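Cytochrome P450 (Novosphingobium aromaticivorans, PDB 3OFT) is a haem-containing cytochrome P450 of the bacterial CYP101 family, built on the mostly helical P450 fold with a small beta-rich region. Local coordinates at residues Ala29-Trp41 / Trp49-Trp61. Residues are numbered along the deposited sequence; the frame is centred on the assembly and turned at random.
Sequences AWKTLLDGPGLVW and WIAARGDVVRELW. With HEM (protoporphyrin IX containing Fe), chain D.
Trp41 and Trp49 face each other as a non-hydrogen-bonded antiparallel pair, and their indoles make a T-shaped stack with planes at 82°. Followed outward, Trp49 shows how one side chain can serve several neighbours: CB lies against Val40 O and Leu39 CD1, CG, CD2 and CE2 take Trp41 CE3 over one face, CD1 meets Trp41 CZ3 at 3.8 Å, CE3 touches Val40 O at 3.5 Å and Leu39 CG at 3.8 Å, and NE1 is hydrogen-bonded to Asp302. Trp41 can present its benzo edge because its CG is anti to the backbone N (chi1 173°).

Between the strands, Val40 and Ile50 exchange two backbone bonds, Val40 N to Ile50 O at 3.1 Å and Ile50 N to Val40 O at 2.8 Å. On the sheet face that carries Val40 and Ile50, opposite the two tryptophans, Ile50 CG2 reaches Leu33 CD1 at 3.9 Å and the Trp30 ring edge, tying helix 26-31 and the 3-10 turn after it to the sheet. Beyond the strands, Ala52 N donates to Gly38 O at 2.8 Å, and Arg53 occupies the N-cap position of helix 54-62.

That helix carries Trp61, whose NE1 donates to haem O2A at 2.9 Å; the whole is an antiparallel beta hairpin in the mixed sheet of the P450 fold, followed by a helix that binds a haem propionate.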
ATOM      1  N   ALA A  29       6.086 -15.952   6.575  1.00 12.51           N
ATOM      2  CA  ALA A  29       5.839 -16.698   5.305  1.00 12.20           C
ATOM      3  C   ALA A  29       6.775 -16.277   4.155  1.00 12.27           C
ATOM      4  O   ALA A  29       7.305 -17.123   3.435  1.00 12.94           O
ATOM      5  CB  ALA A  29       4.369 -16.609   4.882  1.00 11.01           C
ATOM      6  N   TRP A  30       6.956 -14.971   3.977  1.00 11.67           N
ATOM      7  CA  TRP A  30       7.874 -14.421   2.986  1.00 10.75           C
ATOM      8  C   TRP A  30       9.332 -14.625   3.347  1.00 11.51           C
ATOM      9  O   TRP A  30      10.160 -14.948   2.485  1.00 11.28           O
ATOM     10  CB  TRP A  30       7.573 -12.929   2.820  1.00 10.06           C
ATOM     11  CG  TRP A  30       6.515 -12.740   1.799  1.00 10.84           C
ATOM     12  CD1 TRP A  30       5.161 -12.516   2.004  1.00 12.16           C
ATOM     13  CD2 TRP A  30       6.706 -12.833   0.395  1.00 11.61           C
ATOM     14  NE1 TRP A  30       4.517 -12.445   0.774  1.00 11.69           N
ATOM     15  CE2 TRP A  30       5.444 -12.630  -0.224  1.00 13.55           C
ATOM     16  CE3 TRP A  30       7.837 -13.062  -0.414  1.00 10.61           C
ATOM     17  CZ2 TRP A  30       5.286 -12.616  -1.633  1.00 10.71           C
ATOM     18  CZ3 TRP A  30       7.671 -13.076  -1.804  1.00 12.03           C
ATOM     19  CH2 TRP A  30       6.414 -12.847  -2.394  1.00 12.35           C
ATOM     20  N   LYS A  31       9.647 -14.461   4.627  1.00 11.34           N
ATOM     21  CA  LYS A  31      11.029 -14.616   5.076  1.00 13.48           C
ATOM     22  C   LYS A  31      11.624 -16.021   4.917  1.00 14.17           C
ATOM     23  O   LYS A  31      12.849 -16.162   4.952  1.00 14.04           O
ATOM     24  CB  LYS A  31      11.212 -14.113   6.525  1.00 13.71           C
ATOM     25  CG  LYS A  31      11.282 -12.576   6.576  1.00 16.32           C
ATOM     26  CD  LYS A  31      11.505 -12.037   7.988  1.00 19.76           C
ATOM     27  CE  LYS A  31      12.936 -12.284   8.464  1.00 22.73           C
ATOM     28  NZ  LYS A  31      13.436 -11.178   9.375  1.00 22.80           N
ATOM     29  N   THR A  32      10.783 -17.033   4.719  1.00 14.09           N
ATOM     30  CA  THR A  32      11.276 -18.378   4.381  1.00 15.03           C
ATOM     31  C   THR A  32      12.207 -18.324   3.164  1.00 15.47           C
ATOM     32  O   THR A  32      13.156 -19.131   3.062  1.00 13.97           O
ATOM     33  CB  THR A  32      10.158 -19.364   4.060  1.00 15.77           C
ATOM     34  OG1 THR A  32       9.412 -18.887   2.922  1.00 16.30           O
ATOM     35  CG2 THR A  32       9.232 -19.515   5.240  1.00 15.43           C
ATOM     36  N   LEU A  33      11.967 -17.362   2.267  1.00 13.58           N
ATOM     37  CA  LEU A  33      12.775 -17.248   1.057  1.00 13.84           C
ATOM     38  C   LEU A  33      14.206 -16.764   1.299  1.00 13.69           C
ATOM     39  O   LEU A  33      15.056 -16.921   0.440  1.00 14.66           O
ATOM     40  CB  LEU A  33      12.100 -16.342  -0.006  1.00 13.98           C
ATOM     41  CG  LEU A  33      10.833 -16.857  -0.699  1.00 14.09           C
ATOM     42  CD1 LEU A  33      10.357 -15.796  -1.718  1.00 13.49           C
ATOM     43  CD2 LEU A  33      11.116 -18.183  -1.413  1.00 14.56           C
ATOM     44  N   LEU A  34      14.462 -16.123   2.437  1.00 14.05           N
ATOM     45  CA  LEU A  34      15.817 -15.695   2.759  1.00 16.68           C
ATOM     46  C   LEU A  34      16.790 -16.880   2.963  1.00 18.02           C
ATOM     47  O   LEU A  34      18.044 -16.700   2.918  1.00 18.82           O
ATOM     48  CB  LEU A  34      15.782 -14.855   4.030  1.00 16.17           C
ATOM     49  CG  LEU A  34      15.663 -13.327   3.916  1.00 18.55           C
ATOM     50  CD1 LEU A  34      15.406 -12.716   2.585  1.00 14.01           C
ATOM     51  CD2 LEU A  34      14.916 -12.621   5.123  1.00 16.31           C
ATOM     52  N   ASP A  35      16.224 -18.063   3.173  1.00 19.59           N
ATOM     53  CA  ASP A  35      17.025 -19.302   3.308  1.00 22.06           C
ATOM     54  C   ASP A  35      17.481 -19.921   1.980  1.00 22.00           C
ATOM     55  O   ASP A  35      18.203 -20.940   1.970  1.00 22.88           O
ATOM     56  CB  ASP A  35      16.273 -20.359   4.120  1.00 22.97           C
ATOM     57  CG  ASP A  35      15.904 -19.881   5.516  1.00 29.79           C
ATOM     58  OD1 ASP A  35      14.988 -20.488   6.125  1.00 34.50           O
ATOM     59  OD2 ASP A  35      16.500 -18.887   5.992  1.00 33.59           O
ATOM     60  N   GLY A  36      17.064 -19.332   0.862  1.00 21.12           N
ATOM     61  CA  GLY A  36      17.445 -19.848  -0.455  1.00 19.12           C
ATOM     62  C   GLY A  36      18.184 -18.844  -1.291  1.00 18.44           C
ATOM     63  O   GLY A  36      18.637 -17.835  -0.779  1.00 18.69           O
ATOM     64  N   PRO A  37      18.307 -19.104  -2.613  1.00 17.92           N
ATOM     65  CA  PRO A  37      18.926 -18.176  -3.553  1.00 17.05           C
ATOM     66  C   PRO A  37      18.236 -16.779  -3.542  1.00 16.91           C
ATOM     67  O   PRO A  37      17.043 -16.682  -3.240  1.00 16.64           O
ATOM     68  CB  PRO A  37      18.741 -18.875  -4.906  1.00 17.47           C
ATOM     69  CG  PRO A  37      18.525 -20.344  -4.572  1.00 17.37           C
ATOM     70  CD  PRO A  37      17.812 -20.331  -3.265  1.00 17.59           C
ATOM     71  N   GLY A  38      18.995 -15.733  -3.837  1.00 15.87           N
ATOM     72  CA  GLY A  38      18.496 -14.357  -3.790  1.00 15.51           C
ATOM     73  C   GLY A  38      17.600 -13.973  -4.952  1.00 15.02           C
ATOM     74  O   GLY A  38      17.040 -12.873  -4.966  1.00 15.02           O
ATOM     75  N   LEU A  39      17.489 -14.865  -5.938  1.00 13.37           N
ATOM     76  CA  LEU A  39      16.590 -14.673  -7.101  1.00 13.40           C
ATOM     77  C   LEU A  39      16.156 -16.052  -7.543  1.00 13.26           C
ATOM     78  O   LEU A  39      17.016 -16.871  -7.918  1.00 15.07           O
ATOM     79  CB  LEU A  39      17.305 -13.909  -8.228  1.00 13.78           C
ATOM     80  CG  LEU A  39      16.568 -13.375  -9.453  1.00 14.97           C
ATOM     81  CD1 LEU A  39      15.290 -12.610  -9.097  1.00 13.19           C
ATOM     82  CD2 LEU A  39      17.515 -12.446 -10.258  1.00 15.81           C
ATOM     83  N   VAL A  40      14.861 -16.345  -7.402  1.00 12.65           N
ATOM     84  CA  VAL A  40      14.298 -17.692  -7.651  1.00 11.89           C
ATOM     85  C   VAL A  40      13.253 -17.609  -8.768  1.00 12.62           C
ATOM     86  O   VAL A  40      12.714 -16.520  -9.049  1.00 11.87           O
ATOM     87  CB  VAL A  40      13.701 -18.366  -6.350  1.00 11.65           C
ATOM     88  CG1 VAL A  40      14.809 -18.704  -5.359  1.00 12.41           C
ATOM     89  CG2 VAL A  40      12.636 -17.499  -5.657  1.00 10.71           C
ATOM     90  N   TRP A  41      12.994 -18.727  -9.439  1.00 12.25           N
ATOM     91  CA  TRP A  41      11.975 -18.780 -10.487  1.00 11.95           C
ATOM     92  C   TRP A  41      10.861 -19.622  -9.955  1.00 12.23           C
ATOM     93  O   TRP A  41      11.079 -20.795  -9.698  1.00 12.98           O
ATOM     94  CB  TRP A  41      12.520 -19.469 -11.740  1.00 12.64           C
ATOM     95  CG  TRP A  41      11.472 -19.702 -12.809  1.00 11.11           C
ATOM     96  CD1 TRP A  41      10.758 -20.850 -13.032  1.00 14.91           C
ATOM     97  CD2 TRP A  41      11.048 -18.759 -13.795  1.00 13.76           C
ATOM     98  NE1 TRP A  41       9.899 -20.672 -14.114  1.00 11.65           N
ATOM     99  CE2 TRP A  41      10.071 -19.401 -14.601  1.00 13.99           C
ATOM    100  CE3 TRP A  41      11.422 -17.440 -14.101  1.00 12.24           C
ATOM    101  CZ2 TRP A  41       9.454 -18.767 -15.677  1.00 14.25           C
ATOM    102  CZ3 TRP A  41      10.805 -16.808 -15.183  1.00 15.21           C
ATOM    103  CH2 TRP A  41       9.838 -17.483 -15.959  1.00 12.72           C
ATOM    104  N   TRP A  49      10.043 -14.725 -12.009  1.00  8.38           N
ATOM    105  CA  TRP A  49      11.066 -14.553 -11.007  1.00  9.41           C
ATOM    106  C   TRP A  49      10.509 -13.951  -9.731  1.00 10.38           C
ATOM    107  O   TRP A  49       9.510 -13.215  -9.750  1.00 11.15           O
ATOM    108  CB  TRP A  49      12.205 -13.652 -11.501  1.00  9.27           C
ATOM    109  CG  TRP A  49      12.967 -14.139 -12.737  1.00 10.24           C
ATOM    110  CD1 TRP A  49      12.765 -13.744 -14.040  1.00 11.52           C
ATOM    111  CD2 TRP A  49      14.057 -15.069 -12.762  1.00 11.55           C
ATOM    112  NE1 TRP A  49      13.668 -14.391 -14.864  1.00 10.16           N
ATOM    113  CE2 TRP A  49      14.457 -15.213 -14.105  1.00 12.16           C
ATOM    114  CE3 TRP A  49      14.720 -15.814 -11.775  1.00 13.11           C
ATOM    115  CZ2 TRP A  49      15.539 -16.032 -14.485  1.00 14.93           C
ATOM    116  CZ3 TRP A  49      15.779 -16.658 -12.156  1.00 14.64           C
ATOM    117  CH2 TRP A  49      16.165 -16.763 -13.507  1.00 12.46           C
ATOM    118  N   ILE A  50      11.167 -14.262  -8.625  1.00  9.19           N
ATOM    119  CA  ILE A  50      10.893 -13.590  -7.352  1.00 10.94           C
ATOM    120  C   ILE A  50      12.232 -13.110  -6.767  1.00 11.29           C
ATOM    121  O   ILE A  50      13.188 -13.916  -6.601  1.00 11.53           O
ATOM    122  CB  ILE A  50      10.194 -14.490  -6.292  1.00 10.73           C
ATOM    123  CG1 ILE A  50       8.838 -15.023  -6.768  1.00 10.46           C
ATOM    124  CG2 ILE A  50      10.068 -13.710  -4.974  1.00 11.34           C
ATOM    125  CD1 ILE A  50       8.229 -16.202  -5.906  1.00  8.87           C
ATOM    126  N   ALA A  51      12.328 -11.817  -6.455  1.00 10.96           N
ATOM    127  CA  ALA A  51      13.547 -11.315  -5.819  1.00 11.30           C
ATOM    128  C   ALA A  51      13.467 -11.714  -4.341  1.00 12.67           C
ATOM    129  O   ALA A  51      12.467 -11.441  -3.702  1.00 13.38           O
ATOM    130  CB  ALA A  51      13.661  -9.830  -5.983  1.00 11.77           C
ATOM    131  N   ALA A  52      14.510 -12.371  -3.818  1.00 13.67           N
ATOM    132  CA  ALA A  52      14.420 -13.075  -2.549  1.00 14.31           C
ATOM    133  C   ALA A  52      15.552 -12.725  -1.588  1.00 14.54           C
ATOM    134  O   ALA A  52      15.836 -13.468  -0.657  1.00 16.93           O
ATOM    135  CB  ALA A  52      14.344 -14.597  -2.790  1.00 14.08           C
ATOM    136  N   ARG A  53      16.200 -11.603  -1.834  1.00 14.69           N
ATOM    137  CA  ARG A  53      17.212 -11.080  -0.902  1.00 14.09           C
ATOM    138  C   ARG A  53      17.190  -9.586  -1.026  1.00 12.65           C
ATOM    139  O   ARG A  53      16.954  -9.035  -2.123  1.00 10.95           O
ATOM    140  CB  ARG A  53      18.608 -11.595  -1.273  1.00 13.96           C
ATOM    141  CG  ARG A  53      19.705 -11.308  -0.212  1.00 18.73           C
ATOM    142  CD  ARG A  53      21.022 -11.011  -0.948  1.00 25.24           C
ATOM    143  NE  ARG A  53      21.363 -12.179  -1.705  1.00 25.30           N
ATOM    144  CZ  ARG A  53      21.976 -12.229  -2.875  1.00 23.85           C
ATOM    145  NH1 ARG A  53      22.394 -11.156  -3.527  1.00 26.29           N
ATOM    146  NH2 ARG A  53      22.165 -13.413  -3.381  1.00 24.85           N
ATOM    147  N   GLY A  54      17.471  -8.916   0.093  1.00 11.86           N
ATOM    148  CA  GLY A  54      17.327  -7.472   0.167  1.00 12.72           C
ATOM    149  C   GLY A  54      17.988  -6.691  -0.937  1.00 13.32           C
ATOM    150  O   GLY A  54      17.374  -5.805  -1.507  1.00 12.05           O
ATOM    151  N   ASP A  55      19.258  -6.968  -1.213  1.00 13.23           N
ATOM    152  CA  ASP A  55      19.978  -6.156  -2.199  1.00 14.71           C
ATOM    153  C   ASP A  55      19.423  -6.326  -3.618  1.00 13.57           C
ATOM    154  O   ASP A  55      19.432  -5.379  -4.396  1.00 15.26           O
ATOM    155  CB  ASP A  55      21.486  -6.453  -2.217  1.00 15.81           C
ATOM    156  CG  ASP A  55      21.791  -7.906  -2.487  1.00 20.10           C
ATOM    157  OD1 ASP A  55      21.309  -8.754  -1.725  1.00 26.88           O
ATOM    158  OD2 ASP A  55      22.522  -8.225  -3.451  1.00 27.45           O
ATOM    159  N   VAL A  56      18.912  -7.522  -3.925  1.00 12.49           N
ATOM    160  CA  VAL A  56      18.309  -7.821  -5.226  1.00 11.06           C
ATOM    161  C   VAL A  56      16.970  -7.098  -5.360  1.00 10.23           C
ATOM    162  O   VAL A  56      16.723  -6.444  -6.361  1.00 10.13           O
ATOM    163  CB  VAL A  56      18.157  -9.366  -5.434  1.00 11.41           C
ATOM    164  CG1 VAL A  56      17.529  -9.662  -6.800  1.00 11.92           C
ATOM    165  CG2 VAL A  56      19.554 -10.034  -5.340  1.00 12.16           C
ATOM    166  N   VAL A  57      16.130  -7.179  -4.320  1.00 10.01           N
ATOM    167  CA  VAL A  57      14.822  -6.466  -4.293  1.00  9.25           C
ATOM    168  C   VAL A  57      15.071  -5.024  -4.549  1.00  8.87           C
ATOM    169  O   VAL A  57      14.455  -4.403  -5.452  1.00  9.11           O
ATOM    170  CB  VAL A  57      14.106  -6.571  -2.911  1.00  9.53           C
ATOM    171  CG1 VAL A  57      12.799  -5.682  -2.875  1.00 11.12           C
ATOM    172  CG2 VAL A  57      13.726  -8.007  -2.634  1.00 10.36           C
ATOM    173  N   ARG A  58      15.999  -4.458  -3.765  1.00  9.93           N
ATOM    174  CA  ARG A  58      16.265  -3.022  -3.865  1.00  9.92           C
ATOM    175  C   ARG A  58      16.814  -2.585  -5.262  1.00 10.48           C
ATOM    176  O   ARG A  58      16.397  -1.541  -5.829  1.00 10.70           O
ATOM    177  CB  ARG A  58      17.200  -2.586  -2.727  1.00 10.24           C
ATOM    178  CG  ARG A  58      17.487  -1.133  -2.705  1.00 11.84           C
ATOM    179  CD  ARG A  58      16.311  -0.351  -2.172  1.00 10.70           C
ATOM    180  NE  ARG A  58      16.707   1.047  -1.939  1.00 12.22           N
ATOM    181  CZ  ARG A  58      16.037   1.906  -1.172  1.00 10.92           C
ATOM    182  NH1 ARG A  58      14.935   1.515  -0.563  1.00  8.91           N
ATOM    183  NH2 ARG A  58      16.460   3.156  -1.042  1.00 12.74           N
ATOM    184  N   GLU A  59      17.738  -3.357  -5.818  1.00 11.67           N
ATOM    185  CA  GLU A  59      18.343  -3.023  -7.110  1.00 11.93           C
ATOM    186  C   GLU A  59      17.349  -3.138  -8.271  1.00 11.61           C
ATOM    187  O   GLU A  59      17.274  -2.265  -9.140  1.00 12.52           O
ATOM    188  CB  GLU A  59      19.620  -3.832  -7.384  1.00 14.45           C
ATOM    189  CG  GLU A  59      19.409  -5.280  -7.843  1.00 21.91           C
ATOM    190  CD  GLU A  59      20.683  -5.965  -8.338  1.00 30.25           C
ATOM    191  OE1 GLU A  59      20.647  -7.208  -8.492  1.00 33.61           O
ATOM    192  OE2 GLU A  59      21.702  -5.267  -8.561  1.00 33.84           O
ATOM    193  N   LEU A  60      16.584  -4.212  -8.305  1.00  9.17           N
ATOM    194  CA  LEU A  60      15.659  -4.403  -9.439  1.00 10.22           C
ATOM    195  C   LEU A  60      14.472  -3.434  -9.412  1.00  9.30           C
ATOM    196  O   LEU A  60      13.995  -2.986 -10.458  1.00 10.21           O
ATOM    197  CB  LEU A  60      15.132  -5.824  -9.357  1.00  9.15           C
ATOM    198  CG  LEU A  60      15.855  -6.955 -10.095  1.00 13.31           C
ATOM    199  CD1 LEU A  60      17.234  -6.696 -10.724  1.00 16.09           C
ATOM    200  CD2 LEU A  60      15.539  -8.409  -9.528  1.00  7.95           C
ATOM    201  N   TRP A  61      14.013  -3.077  -8.211  1.00  9.39           N
ATOM    202  CA  TRP A  61      12.873  -2.163  -8.060  1.00  8.14           C
ATOM    203  C   TRP A  61      13.234  -0.791  -8.614  1.00  9.12           C
ATOM    204  O   TRP A  61      12.388  -0.085  -9.183  1.00  9.76           O
ATOM    205  CB  TRP A  61      12.514  -2.044  -6.579  1.00  7.28           C
ATOM    206  CG  TRP A  61      11.094  -1.590  -6.279  1.00  6.53           C
ATOM    207  CD1 TRP A  61      10.417  -0.528  -6.805  1.00  9.58           C
ATOM    208  CD2 TRP A  61      10.234  -2.182  -5.316  1.00  7.46           C
ATOM    209  NE1 TRP A  61       9.143  -0.442  -6.223  1.00  7.69           N
ATOM    210  CE2 TRP A  61       9.024  -1.449  -5.309  1.00  9.18           C
ATOM    211  CE3 TRP A  61      10.365  -3.273  -4.457  1.00  7.87           C
ATOM    212  CZ2 TRP A  61       7.939  -1.786  -4.474  1.00  9.17           C
ATOM    213  CZ3 TRP A  61       9.290  -3.606  -3.613  1.00  9.80           C
ATOM    214  CH2 TRP A  61       8.094  -2.855  -3.635  1.00  8.65           C
TER
HETATM  215  CHA HEM D 417       3.098   3.925  -5.603  1.00  2.48           C
HETATM  216  CHB HEM D 417       2.984   1.771  -1.239  1.00  5.96           C
HETATM  217  CHC HEM D 417      -0.354   4.943   0.209  1.00  5.36           C
HETATM  218  CHD HEM D 417      -0.974   6.351  -4.345  1.00  8.21           C
HETATM  219  C1A HEM D 417       3.392   3.125  -4.515  1.00  5.58           C
HETATM  220  C2A HEM D 417       4.453   2.146  -4.482  1.00  5.46           C
HETATM  221  C3A HEM D 417       4.449   1.542  -3.299  1.00  4.72           C
HETATM  222  C4A HEM D 417       3.337   2.098  -2.525  1.00  6.21           C
HETATM  223  CMA HEM D 417       5.409   0.396  -2.893  1.00  5.72           C
HETATM  224  CAA HEM D 417       5.474   1.881  -5.626  1.00  6.43           C
HETATM  225  CBA HEM D 417       4.819   0.952  -6.624  1.00  6.68           C
HETATM  226  CGA HEM D 417       5.772   0.537  -7.736  1.00  6.78           C
HETATM  227  O1A HEM D 417       5.298  -0.134  -8.705  1.00  7.91           O
HETATM  228  O2A HEM D 417       7.007   0.837  -7.715  1.00  8.19           O
HETATM  229  C1B HEM D 417       2.073   2.448  -0.438  1.00  5.61           C
HETATM  230  C2B HEM D 417       1.830   2.205   0.960  1.00  4.66           C
HETATM  231  C3B HEM D 417       0.900   3.101   1.345  1.00  5.25           C
HETATM  232  C4B HEM D 417       0.547   3.913   0.196  1.00  5.27           C
HETATM  233  CMB HEM D 417       2.544   1.120   1.787  1.00  3.95           C
HETATM  234  CAB HEM D 417       0.205   3.332   2.690  1.00  8.63           C
HETATM  235  CBB HEM D 417       0.418   2.564   3.774  1.00 14.94           C
HETATM  236  C1C HEM D 417      -0.851   5.633  -0.857  1.00  7.61           C
HETATM  237  C2C HEM D 417      -1.837   6.706  -0.829  1.00  8.68           C
HETATM  238  C3C HEM D 417      -2.018   7.065  -2.131  1.00 12.06           C
HETATM  239  C4C HEM D 417      -1.101   6.320  -2.961  1.00  7.84           C
HETATM  240  CMC HEM D 417      -2.542   7.239   0.459  1.00 10.19           C
HETATM  241  CAC HEM D 417      -2.912   8.163  -2.758  1.00 14.60           C
HETATM  242  CBC HEM D 417      -4.075   8.529  -2.229  1.00 21.62           C
HETATM  243  C1D HEM D 417       0.059   5.871  -5.081  1.00  6.67           C
HETATM  244  C2D HEM D 417       0.248   6.149  -6.497  1.00  7.59           C
HETATM  245  C3D HEM D 417       1.533   5.430  -6.862  1.00  4.94           C
HETATM  246  C4D HEM D 417       1.987   4.750  -5.680  1.00  5.27           C
HETATM  247  CMD HEM D 417      -0.645   7.052  -7.420  1.00  5.24           C
HETATM  248  CAD HEM D 417       2.168   5.446  -8.283  1.00  6.71           C
HETATM  249  CBD HEM D 417       3.347   6.432  -8.205  1.00  5.13           C
HETATM  250  CGD HEM D 417       4.085   6.302  -9.542  1.00  9.47           C
HETATM  251  O1D HEM D 417       3.904   5.320 -10.290  1.00  7.95           O
HETATM  252  O2D HEM D 417       4.918   7.156  -9.865  1.00 11.02           O
HETATM  253  NA  HEM D 417       2.735   3.086  -3.283  1.00  6.44           N
HETATM  254  NB  HEM D 417       1.306   3.522  -0.837  1.00  5.60           N
HETATM  255  NC  HEM D 417      -0.399   5.466  -2.157  1.00  7.35           N
HETATM  256  ND  HEM D 417       1.080   5.033  -4.646  1.00  4.72           N
HETATM  257 FE   HEM D 417       1.230   4.331  -2.713  1.00  8.33          FE
HETATM  258  O   HOH W   1      17.946 -15.026  -0.415  1.00 17.47           O
HETATM  259  O   HOH W   2      20.670 -15.560  -1.125  1.00 34.74           O
HETATM  260  O   HOH W   3      -0.371   2.686  -3.381  1.00 12.50           O